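PDB 5FJZ: coatomer subunit delta from Saccharomyces cerevisiae, which forms part of the COPI vesicle coat, which probably serves retrograde Golgi-to-ER transport, and uses this mu-homology domain to bind tryptophan-based motifs such as that of Dsl1. Local coordinates for residues A25-S28 / T32-S35; K111-P114 / D118-I121; I142-V147 / V155-P160; E165-N170 / A179-M184. All blocks are in the same frame, centred on the assembly; numbering follows the deposited sequence.

How the contacts relate
The four contacts follow one another along the mu-homology domain, each closing before the next opens. Contacts 1 and 2 lie about 10 Å apart, centre to centre, where strands 15-27, 33-46 and 104-113 run side by side in the nine-stranded mixed sheet, and Ile-33 packs on Ile-121 between them. Contacts 3 and 4, about 14 Å apart between centres, bridge that sheet and the four-stranded antiparallel one: contact 3 in the buried layer between the sheets, contact 4 at their outermost strands. Contacts 2 and 4 are about 31 Å apart between centres. Contacts 1 to 3 fall within the region found to interact with Dsl1; contacts 1, 2 and 4 also approach other copies of the protein.

Contact 1 (A25-S28 / T32-S35)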
loop_
_atom_site.group_PDB
_atom_site.type_symbol
_atom_site.label_atom_id
_atom_site.label_comp_id
_atom_site.label_asym_id
_atom_site.label_seq_id
_atom_site.Cartn_x
_atom_site.Cartn_y
_atom_site.Cartn_z
ATOM N N ALA A 25 -7.496 5.899 -17.453
ATOM C CA ALA A 25 -8.615 5.764 -18.367
ATOM C C ALA A 25 -8.988 4.283 -18.484
ATOM O O ALA A 25 -8.086 3.390 -18.527
ATOM C CB ALA A 25 -8.247 6.362 -19.715
ATOM N N GLU A 26 -10.267 3.975 -18.577
ATOM C CA GLU A 26 -10.753 2.612 -18.802
ATOM C C GLU A 26 -11.764 2.511 -19.963
ATOM O O GLU A 26 -12.654 3.396 -20.119
ATOM C CB GLU A 26 -11.414 2.080 -17.517
ATOM C CG GLU A 26 -11.974 0.641 -17.612
ATOM C CD GLU A 26 -12.362 -0.001 -16.275
ATOM O OE1 GLU A 26 -11.858 0.488 -15.223
ATOM O OE2 GLU A 26 -13.147 -0.979 -16.288
ATOM N N PHE A 27 -11.610 1.476 -20.737
ATOM C CA PHE A 27 -12.406 1.255 -22.018
ATOM C C PHE A 27 -13.010 -0.109 -21.972
ATOM O O PHE A 27 -12.469 -1.022 -21.353
ATOM C CB PHE A 27 -11.529 1.358 -23.289
ATOM C CG PHE A 27 -10.784 2.603 -23.414
ATOM C CD1 PHE A 27 -9.600 2.786 -22.723
ATOM C CD2 PHE A 27 -11.243 3.648 -24.197
ATOM C CE1 PHE A 27 -8.886 3.947 -22.828
ATOM C CE2 PHE A 27 -10.532 4.808 -24.303
ATOM C CZ PHE A 27 -9.371 5.001 -23.602
ATOM N N SER A 28 -14.261 -0.263 -22.471
ATOM C CA SER A 28 -14.750 -1.533 -22.767
ATOM C C SER A 28 -13.967 -2.138 -23.953
ATOM O O SER A 28 -13.275 -1.446 -24.689
ATOM C CB SER A 28 -16.230 -1.469 -23.100
ATOM O OG SER A 28 -16.981 -1.216 -21.920
ATOM N N THR A 32 -15.698 1.574 -25.986
ATOM C CA THR A 32 -16.549 2.565 -25.296
ATOM C C THR A 32 -15.829 3.051 -24.042
ATOM O O THR A 32 -15.409 2.208 -23.238
ATOM C CB THR A 32 -17.867 1.935 -24.827
ATOM O OG1 THR A 32 -18.545 1.399 -25.968
ATOM C CG2 THR A 32 -18.770 2.977 -24.170
ATOM N N ILE A 33 -15.732 4.348 -23.861
ATOM C CA ILE A 33 -15.071 4.951 -22.679
ATOM C C ILE A 33 -15.925 4.706 -21.452
ATOM O O ILE A 33 -17.106 5.078 -21.393
ATOM C CB ILE A 33 -14.746 6.394 -22.925
ATOM C CG1 ILE A 33 -13.853 6.564 -24.176
ATOM C CG2 ILE A 33 -14.045 6.990 -21.722
ATOM C CD1 ILE A 33 -13.831 7.960 -24.737
ATOM N N HIS A 34 -15.365 4.054 -20.437
ATOM C CA HIS A 34 -15.973 3.987 -19.099
ATOM C C HIS A 34 -15.703 5.102 -18.132
ATOM O O HIS A 34 -16.617 5.578 -17.498
ATOM C CB HIS A 34 -15.516 2.631 -18.485
ATOM C CG HIS A 34 -15.949 2.426 -17.081
ATOM N ND1 HIS A 34 -15.117 2.723 -16.009
ATOM C CD2 HIS A 34 -17.117 2.004 -16.562
ATOM C CE1 HIS A 34 -15.791 2.537 -14.905
ATOM N NE2 HIS A 34 -17.001 2.081 -15.208
ATOM N N SER A 35 -14.455 5.630 -18.109
ATOM C CA SER A 35 -14.056 6.584 -17.119
ATOM C C SER A 35 -12.703 7.017 -17.384
ATOM O O SER A 35 -11.963 6.375 -18.175
ATOM C CB SER A 35 -14.043 5.981 -15.703
ATOM O OG SER A 35 -13.208 4.817 -15.690
HETATM O O HOH W 1 -17.359 1.085 -21.039
#
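Glu-26 is gripped through its backbone N and O at a bulge in the hairpin: its N donates to Ser-35 O at 3.0 Å, almost straight at 168°, and its O receives His-34 N at 2.8 Å. Beyond it, Ser-28 N reaches Thr-32 O at 2.8 Å, lying in the carbonyl plane. Because His-34 and Ser-35 both face Glu-26, this is a classic beta bulge, and the pairing shifts by one residue before Phe-27 meets Ile-33.

The bulge sets two polar side chains alongside each other. Both leave with CG anti to the backbone N (chi1 176° for His-34), and Glu-26 OE2 lies over one face of the imidazole, the carboxylate plane turned 32° from the ring, with Glu-26 CD 3.9 Å from His-34 ND1. That nitrogen shares a hydrogen bond of 2.9 Å with Ser-35 OG. The outer ends are taken up by a second subunit, whose Arg-110 makes a salt bridge to Glu-26 and accepts a bond from His-34 NE2 through its backbone oxygen.

On the other sheet face the contact turns apolar: Ile-33 CG1 lies 3.8 Å from Phe-27 CE2, the two side chains running the same way.

Strand 257-269 flanks strand 15-27 on its other edge, bonding to Ala-25 and Phe-27, while Ile-121 packs against Phe-27 and Ile-33.

Contact 2 (K111-P114 / D118-I121); sequences KVAP and DSLI
Leu-120 swings CG beside its own backbone N (chi1 -84°), and an almost eclipsed second torsion (chi2 8°) then leaves CD2 leading toward strand 104-113, where it settles against Lys-111, Val-112 and Ala-113. A leucine seldom adopts such a chi2, so the side chain is either mildly strained or fitted with some uncertainty. On the strand, Lys-111 is stretched out, its CG anti to the backbone N and every later bond extended, which lays its aliphatic part obliquely across the leucine.

One methyl does nearly all the touching. Leu-120 CD2 sits 3.6 Å from Ala-113 CB, whose small side chain lets the leucine come close to the strand. The same methyl also rests on backbone, 3.5 Å from Lys-111 O and 3.6 Å from Val-112 C. Its approach to Lys-111 CG is slacker, at 4.2 Å. Ser-119 adds a fringe contact, its OG 4.4 Å from Ala-113 CB, while the hydroxyl itself bonds to Asp-117.

The leucine is presented by a type I beta turn from Asp-118 to Ile-121, closed by the backbone bond from Ile-121 N to Asp-118 O at 3.1 Å. Ile-23 and Ser-36 also pack on Leu-120, so the turn folds back over the sheet.

Between the two segments the chemistry is van der Waals alone: Lys-111 and Ala-113 pair through their backbones with Leu-38 and Ser-36 of strand 33-46, and the loop is held to the strand by hydrophobic burial, without any beta pairing.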
loop_
_atom_site.group_PDB
_atom_site.type_symbol
_atom_site.label_atom_id
_atom_site.label_comp_id
_atom_site.label_asym_id
_atom_site.label_seq_id
_atom_site.Cartn_x
_atom_site.Cartn_y
_atom_site.Cartn_z
ATOM N N LYS A 111 -9.116 15.880 -12.100
ATOM C CA LYS A 111 -10.391 15.993 -12.796
ATOM C C LYS A 111 -10.771 14.655 -13.287
ATOM O O LYS A 111 -9.902 13.833 -13.672
ATOM C CB LYS A 111 -10.292 17.006 -13.952
ATOM C CG LYS A 111 -11.617 17.092 -14.631
ATOM C CD LYS A 111 -11.793 18.368 -15.410
ATOM C CE LYS A 111 -13.090 18.339 -16.180
ATOM N NZ LYS A 111 -13.055 19.510 -17.045
ATOM N N VAL A 112 -12.077 14.399 -13.246
ATOM C CA VAL A 112 -12.646 13.163 -13.649
ATOM C C VAL A 112 -13.566 13.344 -14.853
ATOM O O VAL A 112 -14.210 14.389 -15.040
ATOM C CB VAL A 112 -13.390 12.378 -12.554
ATOM C CG1 VAL A 112 -12.532 12.126 -11.313
ATOM C CG2 VAL A 112 -14.773 12.915 -12.270
ATOM N N ALA A 113 -13.741 12.269 -15.580
ATOM C CA ALA A 113 -14.747 12.295 -16.654
ATOM C C ALA A 113 -15.404 10.950 -16.736
ATOM O O ALA A 113 -14.817 9.873 -16.359
ATOM C CB ALA A 113 -14.114 12.752 -17.966
ATOM N N PRO A 114 -16.711 10.933 -17.071
ATOM C CA PRO A 114 -17.526 9.728 -17.018
ATOM C C PRO A 114 -17.551 8.897 -18.356
ATOM O O PRO A 114 -16.739 9.137 -19.235
ATOM C CB PRO A 114 -18.914 10.321 -16.682
ATOM C CG PRO A 114 -18.910 11.544 -17.528
ATOM C CD PRO A 114 -17.562 12.125 -17.427
ATOM N N ASP A 118 -14.467 11.898 -23.810
ATOM C CA ASP A 118 -13.072 11.776 -24.212
ATOM C C ASP A 118 -12.235 12.986 -23.911
ATOM O O ASP A 118 -11.056 13.060 -24.348
ATOM C CB ASP A 118 -12.926 11.367 -25.709
ATOM C CG ASP A 118 -13.549 12.393 -26.673
ATOM O OD1 ASP A 118 -13.642 13.572 -26.299
ATOM O OD2 ASP A 118 -13.979 11.983 -27.778
ATOM N N SER A 119 -12.771 13.939 -23.157
ATOM C CA SER A 119 -12.070 15.192 -22.986
ATOM C C SER A 119 -10.727 15.099 -22.302
ATOM O O SER A 119 -9.800 15.924 -22.576
ATOM C CB SER A 119 -12.969 16.259 -22.303
ATOM O OG SER A 119 -13.358 15.809 -21.032
ATOM N N LEU A 120 -10.541 14.067 -21.474
ATOM C CA LEU A 120 -9.277 13.902 -20.775
ATOM C C LEU A 120 -8.342 12.858 -21.378
ATOM O O LEU A 120 -7.289 12.601 -20.778
ATOM C CB LEU A 120 -9.560 13.417 -19.336
ATOM C CG LEU A 120 -9.899 14.395 -18.198
ATOM C CD1 LEU A 120 -10.132 15.852 -18.501
ATOM C CD2 LEU A 120 -10.752 13.821 -17.051
ATOM N N ILE A 121 -8.764 12.183 -22.458
ATOM C CA ILE A 121 -8.043 11.000 -22.988
ATOM C C ILE A 121 -7.078 11.398 -24.115
ATOM O O ILE A 121 -7.528 11.973 -25.116
ATOM C CB ILE A 121 -9.110 9.962 -23.341
ATOM C CG1 ILE A 121 -9.668 9.448 -21.956
ATOM C CG2 ILE A 121 -8.578 8.862 -24.230
ATOM C CD1 ILE A 121 -10.826 8.477 -22.013
#

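Contact 3 (I142-V147 / V155-P160)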
loop_
_atom_site.group_PDB
_atom_site.type_symbol
_atom_site.label_atom_id
_atom_site.label_comp_id
_atom_site.label_asym_id
_atom_site.label_seq_id
_atom_site.Cartn_x
_atom_site.Cartn_y
_atom_site.Cartn_z
ATOM N N ILE A 142 -5.386 -4.410 -31.585
ATOM C CA ILE A 142 -5.565 -3.245 -30.760
ATOM C C ILE A 142 -5.488 -2.046 -31.667
ATOM O O ILE A 142 -4.425 -1.707 -32.246
ATOM C CB ILE A 142 -4.452 -3.116 -29.647
ATOM C CG1 ILE A 142 -4.424 -4.358 -28.796
ATOM C CG2 ILE A 142 -4.815 -1.888 -28.773
ATOM C CD1 ILE A 142 -3.237 -4.455 -27.804
ATOM N N GLU A 143 -6.564 -1.288 -31.665
ATOM C CA GLU A 143 -6.600 -0.041 -32.394
ATOM C C GLU A 143 -6.560 1.128 -31.496
ATOM O O GLU A 143 -7.189 1.168 -30.500
ATOM C CB GLU A 143 -7.901 0.051 -33.203
ATOM C CG GLU A 143 -7.766 -0.831 -34.428
ATOM C CD GLU A 143 -9.021 -0.921 -35.229
ATOM O OE1 GLU A 143 -10.128 -0.745 -34.639
ATOM O OE2 GLU A 143 -8.864 -1.158 -36.456
ATOM N N TYR A 144 -5.728 2.053 -31.857
ATOM C CA TYR A 144 -5.475 3.246 -31.076
ATOM C C TYR A 144 -5.575 4.503 -31.935
ATOM O O TYR A 144 -5.291 4.491 -33.153
ATOM C CB TYR A 144 -4.113 3.139 -30.429
ATOM C CG TYR A 144 -2.942 2.807 -31.349
ATOM C CD1 TYR A 144 -2.285 3.795 -32.075
ATOM C CD2 TYR A 144 -2.457 1.522 -31.418
ATOM C CE1 TYR A 144 -1.240 3.479 -32.951
ATOM C CE2 TYR A 144 -1.380 1.206 -32.229
ATOM C CZ TYR A 144 -0.799 2.172 -33.019
ATOM O OH TYR A 144 0.279 1.836 -33.858
ATOM N N GLU A 145 -5.971 5.611 -31.305
ATOM C CA GLU A 145 -5.969 6.903 -31.910
ATOM C C GLU A 145 -5.484 7.947 -30.909
ATOM O O GLU A 145 -6.024 8.037 -29.794
ATOM C CB GLU A 145 -7.374 7.310 -32.402
ATOM C CG GLU A 145 -7.303 8.670 -33.080
ATOM C CD GLU A 145 -8.430 8.978 -34.024
ATOM O OE1 GLU A 145 -9.583 8.623 -33.700
ATOM O OE2 GLU A 145 -8.125 9.593 -35.093
ATOM N N SER A 146 -4.438 8.657 -31.278
ATOM C CA SER A 146 -3.874 9.741 -30.514
ATOM C C SER A 146 -4.529 11.040 -30.854
ATOM O O SER A 146 -4.712 11.353 -32.038
ATOM C CB SER A 146 -2.410 9.879 -30.806
ATOM O OG SER A 146 -1.824 11.012 -30.136
ATOM N N VAL A 147 -4.838 11.826 -29.834
ATOM C CA VAL A 147 -5.173 13.230 -30.039
ATOM C C VAL A 147 -4.073 14.207 -29.586
ATOM O O VAL A 147 -4.255 15.388 -29.509
ATOM C CB VAL A 147 -6.543 13.550 -29.412
ATOM C CG1 VAL A 147 -7.619 12.614 -29.967
ATOM C CG2 VAL A 147 -6.500 13.496 -27.909
ATOM N N VAL A 155 5.639 3.106 -26.690
ATOM C CA VAL A 155 4.361 2.747 -26.047
ATOM C C VAL A 155 4.246 1.216 -25.895
ATOM O O VAL A 155 4.544 0.458 -26.810
ATOM C CB VAL A 155 3.232 3.250 -26.901
ATOM C CG1 VAL A 155 1.846 2.946 -26.320
ATOM C CG2 VAL A 155 3.401 4.740 -27.156
ATOM N N ILE A 156 3.887 0.779 -24.715
ATOM C CA ILE A 156 3.902 -0.608 -24.336
ATOM C C ILE A 156 2.505 -1.109 -24.034
ATOM O O ILE A 156 1.745 -0.537 -23.209
ATOM C CB ILE A 156 4.865 -0.851 -23.174
ATOM C CG1 ILE A 156 6.274 -0.475 -23.665
ATOM C CG2 ILE A 156 4.864 -2.323 -22.815
ATOM C CD1 ILE A 156 7.342 -0.572 -22.607
ATOM N N PHE A 157 2.122 -2.158 -24.749
ATOM C CA PHE A 157 0.866 -2.879 -24.465
ATOM C C PHE A 157 1.114 -4.193 -23.738
ATOM O O PHE A 157 2.007 -4.975 -24.153
ATOM C CB PHE A 157 0.135 -3.155 -25.807
ATOM C CG PHE A 157 -0.140 -1.913 -26.595
ATOM C CD1 PHE A 157 0.869 -1.390 -27.439
ATOM C CD2 PHE A 157 -1.356 -1.317 -26.558
ATOM C CE1 PHE A 157 0.645 -0.203 -28.135
ATOM C CE2 PHE A 157 -1.609 -0.147 -27.237
ATOM C CZ PHE A 157 -0.607 0.381 -28.063
ATOM N N THR A 158 0.396 -4.421 -22.663
ATOM C CA THR A 158 0.599 -5.626 -21.825
ATOM C C THR A 158 -0.682 -6.448 -21.817
ATOM O O THR A 158 -1.755 -5.965 -21.565
ATOM C CB THR A 158 1.109 -5.290 -20.388
ATOM O OG1 THR A 158 2.338 -4.617 -20.600
ATOM C CG2 THR A 158 1.306 -6.574 -19.584
ATOM N N ILE A 159 -0.527 -7.725 -22.117
ATOM C CA ILE A 159 -1.541 -8.702 -22.115
ATOM C C ILE A 159 -1.254 -9.638 -20.964
ATOM O O ILE A 159 -0.145 -10.200 -20.885
ATOM C CB ILE A 159 -1.553 -9.570 -23.452
ATOM C CG1 ILE A 159 -1.454 -8.674 -24.658
ATOM C CG2 ILE A 159 -2.812 -10.418 -23.464
ATOM C CD1 ILE A 159 -2.559 -7.629 -24.755
ATOM N N PRO A 160 -2.253 -9.886 -20.068
ATOM C CA PRO A 160 -2.046 -10.679 -18.802
ATOM C C PRO A 160 -2.041 -12.227 -18.913
ATOM O O PRO A 160 -2.698 -12.933 -18.136
ATOM C CB PRO A 160 -3.159 -10.220 -17.935
ATOM C CG PRO A 160 -4.249 -9.925 -18.917
ATOM C CD PRO A 160 -3.567 -9.275 -20.090
#
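Phe-157 inserts its ring between Ile-142 and Tyr-144, and the tight part of the contact is built round it. Two branches of the isoleucine reach the same part of that ring: Ile-142 CD1 stands 3.9 Å from Phe-157 CD2, and Ile-142 CG2 lies 4.0 Å from Phe-157 CE2. The two side chains slide past each other in opposite directions, each coming from its own strand. At the far tip of the phenylalanine, CZ comes within 4.0 Å of Tyr-144 CD2, and there the side chains cross at about a right angle. Tyr-144 gets there through a first torsion of 52°, which sets CG between the backbone N and the carbonyl carbon.

Away from this cluster the packing thins quickly. Ile-159 merely brushes the group, its CD1 4.5 Å from Ile-142 CD1. On strand 137-146, Glu-143, pointing away from the contact, and Glu-145 are exposed and take no part in it, whereas the four residues that meet across the contact are all buried.

The backbones stay well apart, with strand axes 11.0 Å from one another at closest and directions 147° apart, as expected of two sheets packed face to face in a beta sandwich and not of neighbours within one sheet. Strand 137-146 belongs to the four-stranded antiparallel sheet and strand 155-159 to the nine-stranded one. Leu-205 and Phe-207 of strand 202-210, Ile-194 of strand 190-194 and Val-222 of strand 220-229 carry the same apolar layer on around Phe-157, Ile-142 and Tyr-144.

Contact 4 (E165-N170 / A179-M184); sequences EPVDIN and AEVVNM
Two apolar pairs, Ile-169 with Ala-179 and Val-167 with Val-181, make up the direct contact. The closer one brings Ile-169 CG2 to 3.9 Å from Ala-179 CB. The isoleucine holds CG2 anti to its backbone N and CG1 beside it (chi1 -56°), so that one branch meets the alanine methyl while CG1 lies 3.9 Å from Ala-179 O. The second pair is lighter: Val-181 CG1 approaches Val-167 CB at 4.1 Å. Val-181 carries a nearly eclipsed first torsion of -4°, a rare shape for valine that calls for some caution about where its methyls really lie.

The backbones contribute no pairing to each other. Their nearest CA atoms, those of Ile-169 and Ala-179, are 7.1 Å apart, because each strand bonds into a different sheet: Asp-168 and Asn-170 to Thr-208 and Ala-206 of strand 202-210, Glu-180 and Val-182 to Lys-193 and Ser-191 of strand 190-194. Both strands are the outermost of their sheets within the chain, and their inward residues face each other between the sheets.

Polar groups work around the outside of this patch. Glu-180 forms a salt bridge with Lys-193 beside it, and Asn-100 of a third subunit accepts a bond from Val-167 N and packs on Val-181.

Chemically, then, the two sheet margins are joined by dispersion and by partial hydrophobic burial near the surface; hydrogen bonds tie each segment to its own sheet and to the third subunit, and one salt bridge, Glu-180 to Lys-193, adds to this for segment 179-184.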
loop_
_atom_site.group_PDB
_atom_site.type_symbol
_atom_site.label_atom_id
_atom_site.label_comp_id
_atom_site.label_asym_id
_atom_site.label_seq_id
_atom_site.Cartn_x
_atom_site.Cartn_y
_atom_site.Cartn_z
ATOM N N GLU A 165 3.996 -20.652 -26.214
ATOM C CA GLU A 165 4.534 -20.320 -27.567
ATOM C C GLU A 165 4.889 -18.840 -27.680
ATOM O O GLU A 165 4.210 -18.029 -27.088
ATOM C CB GLU A 165 3.448 -20.687 -28.585
ATOM C CG GLU A 165 3.808 -20.597 -30.060
ATOM C CD GLU A 165 4.778 -21.671 -30.511
ATOM O OE1 GLU A 165 4.996 -22.676 -29.787
ATOM O OE2 GLU A 165 5.317 -21.519 -31.639
ATOM N N PRO A 166 5.894 -18.483 -28.490
ATOM C CA PRO A 166 6.160 -17.070 -28.805
ATOM C C PRO A 166 4.989 -16.308 -29.419
ATOM O O PRO A 166 4.263 -16.849 -30.249
ATOM C CB PRO A 166 7.268 -17.093 -29.839
ATOM C CG PRO A 166 7.748 -18.509 -29.967
ATOM C CD PRO A 166 6.895 -19.390 -29.091
ATOM N N VAL A 167 4.851 -15.035 -29.052
ATOM C CA VAL A 167 3.913 -14.133 -29.738
ATOM C C VAL A 167 4.368 -13.879 -31.166
ATOM O O VAL A 167 5.514 -13.615 -31.386
ATOM C CB VAL A 167 4.017 -12.730 -29.068
ATOM C CG1 VAL A 167 3.245 -11.708 -29.869
ATOM C CG2 VAL A 167 3.567 -12.765 -27.642
ATOM N N ASP A 168 3.426 -13.849 -32.110
ATOM C CA ASP A 168 3.648 -13.598 -33.510
ATOM C C ASP A 168 2.998 -12.291 -33.853
ATOM O O ASP A 168 1.775 -12.146 -33.728
ATOM C CB ASP A 168 3.000 -14.775 -34.291
ATOM C CG ASP A 168 3.216 -14.733 -35.773
ATOM O OD1 ASP A 168 3.939 -13.868 -36.305
ATOM O OD2 ASP A 168 2.583 -15.581 -36.436
ATOM N N ILE A 169 3.837 -11.316 -34.093
ATOM C CA ILE A 169 3.457 -9.943 -34.496
ATOM C C ILE A 169 2.964 -9.994 -35.928
ATOM O O ILE A 169 3.670 -10.501 -36.809
ATOM C CB ILE A 169 4.660 -8.978 -34.448
ATOM C CG1 ILE A 169 5.348 -8.916 -33.101
ATOM C CG2 ILE A 169 4.275 -7.558 -34.908
ATOM C CD1 ILE A 169 4.387 -8.699 -31.959
ATOM N N ASN A 170 1.733 -9.573 -36.170
ATOM C CA ASN A 170 1.155 -9.607 -37.518
ATOM C C ASN A 170 1.395 -8.270 -38.186
ATOM O O ASN A 170 0.630 -7.303 -38.085
ATOM C CB ASN A 170 -0.308 -10.090 -37.383
ATOM C CG ASN A 170 -0.378 -11.520 -36.798
ATOM O OD1 ASN A 170 0.547 -12.324 -36.969
ATOM N ND2 ASN A 170 -1.465 -11.838 -36.095
ATOM N N ALA A 179 7.229 -3.486 -34.167
ATOM C CA ALA A 179 6.675 -3.851 -32.839
ATOM C C ALA A 179 7.453 -5.041 -32.363
ATOM O O ALA A 179 7.816 -5.869 -33.190
ATOM C CB ALA A 179 5.212 -4.278 -32.985
ATOM N N GLU A 180 7.673 -5.158 -31.060
ATOM C CA GLU A 180 8.430 -6.282 -30.553
ATOM C C GLU A 180 8.069 -6.558 -29.092
ATOM O O GLU A 180 7.767 -5.644 -28.374
ATOM C CB GLU A 180 9.961 -6.027 -30.671
ATOM C CG GLU A 180 10.458 -4.934 -29.758
ATOM C CD GLU A 180 11.871 -4.427 -30.064
ATOM O OE1 GLU A 180 12.667 -5.163 -30.652
ATOM O OE2 GLU A 180 12.193 -3.284 -29.656
ATOM N N VAL A 181 8.178 -7.820 -28.690
ATOM C CA VAL A 181 8.021 -8.133 -27.299
ATOM C C VAL A 181 9.185 -7.530 -26.539
ATOM O O VAL A 181 10.345 -7.514 -27.031
ATOM C CB VAL A 181 7.594 -9.579 -26.985
ATOM C CG1 VAL A 181 7.307 -10.421 -28.201
ATOM C CG2 VAL A 181 8.387 -10.229 -25.887
ATOM N N VAL A 182 8.886 -7.047 -25.345
ATOM C CA VAL A 182 9.858 -6.441 -24.447
ATOM C C VAL A 182 9.598 -6.888 -23.023
ATOM O O VAL A 182 8.494 -7.286 -22.662
ATOM C CB VAL A 182 9.852 -4.872 -24.476
ATOM C CG1 VAL A 182 10.350 -4.354 -25.825
ATOM C CG2 VAL A 182 8.536 -4.363 -24.104
ATOM N N ASN A 183 10.662 -6.837 -22.213
ATOM C CA ASN A 183 10.487 -7.099 -20.846
ATOM C C ASN A 183 10.004 -5.762 -20.213
ATOM O O ASN A 183 10.627 -4.766 -20.373
ATOM C CB ASN A 183 11.782 -7.546 -20.209
ATOM C CG ASN A 183 11.648 -7.697 -18.704
ATOM O OD1 ASN A 183 12.274 -6.936 -17.951
ATOM N ND2 ASN A 183 11.008 -8.776 -18.262
ATOM N N MET A 184 8.973 -5.836 -19.424
ATOM C CA MET A 184 8.400 -4.691 -18.796
ATOM C C MET A 184 7.807 -5.235 -17.512
ATOM O O MET A 184 6.683 -5.729 -17.460
ATOM C CB MET A 184 7.389 -4.112 -19.764
ATOM C CG MET A 184 6.118 -3.578 -19.190
ATOM S SD MET A 184 6.497 -1.986 -18.500
ATOM C CE MET A 184 4.887 -1.280 -18.690
#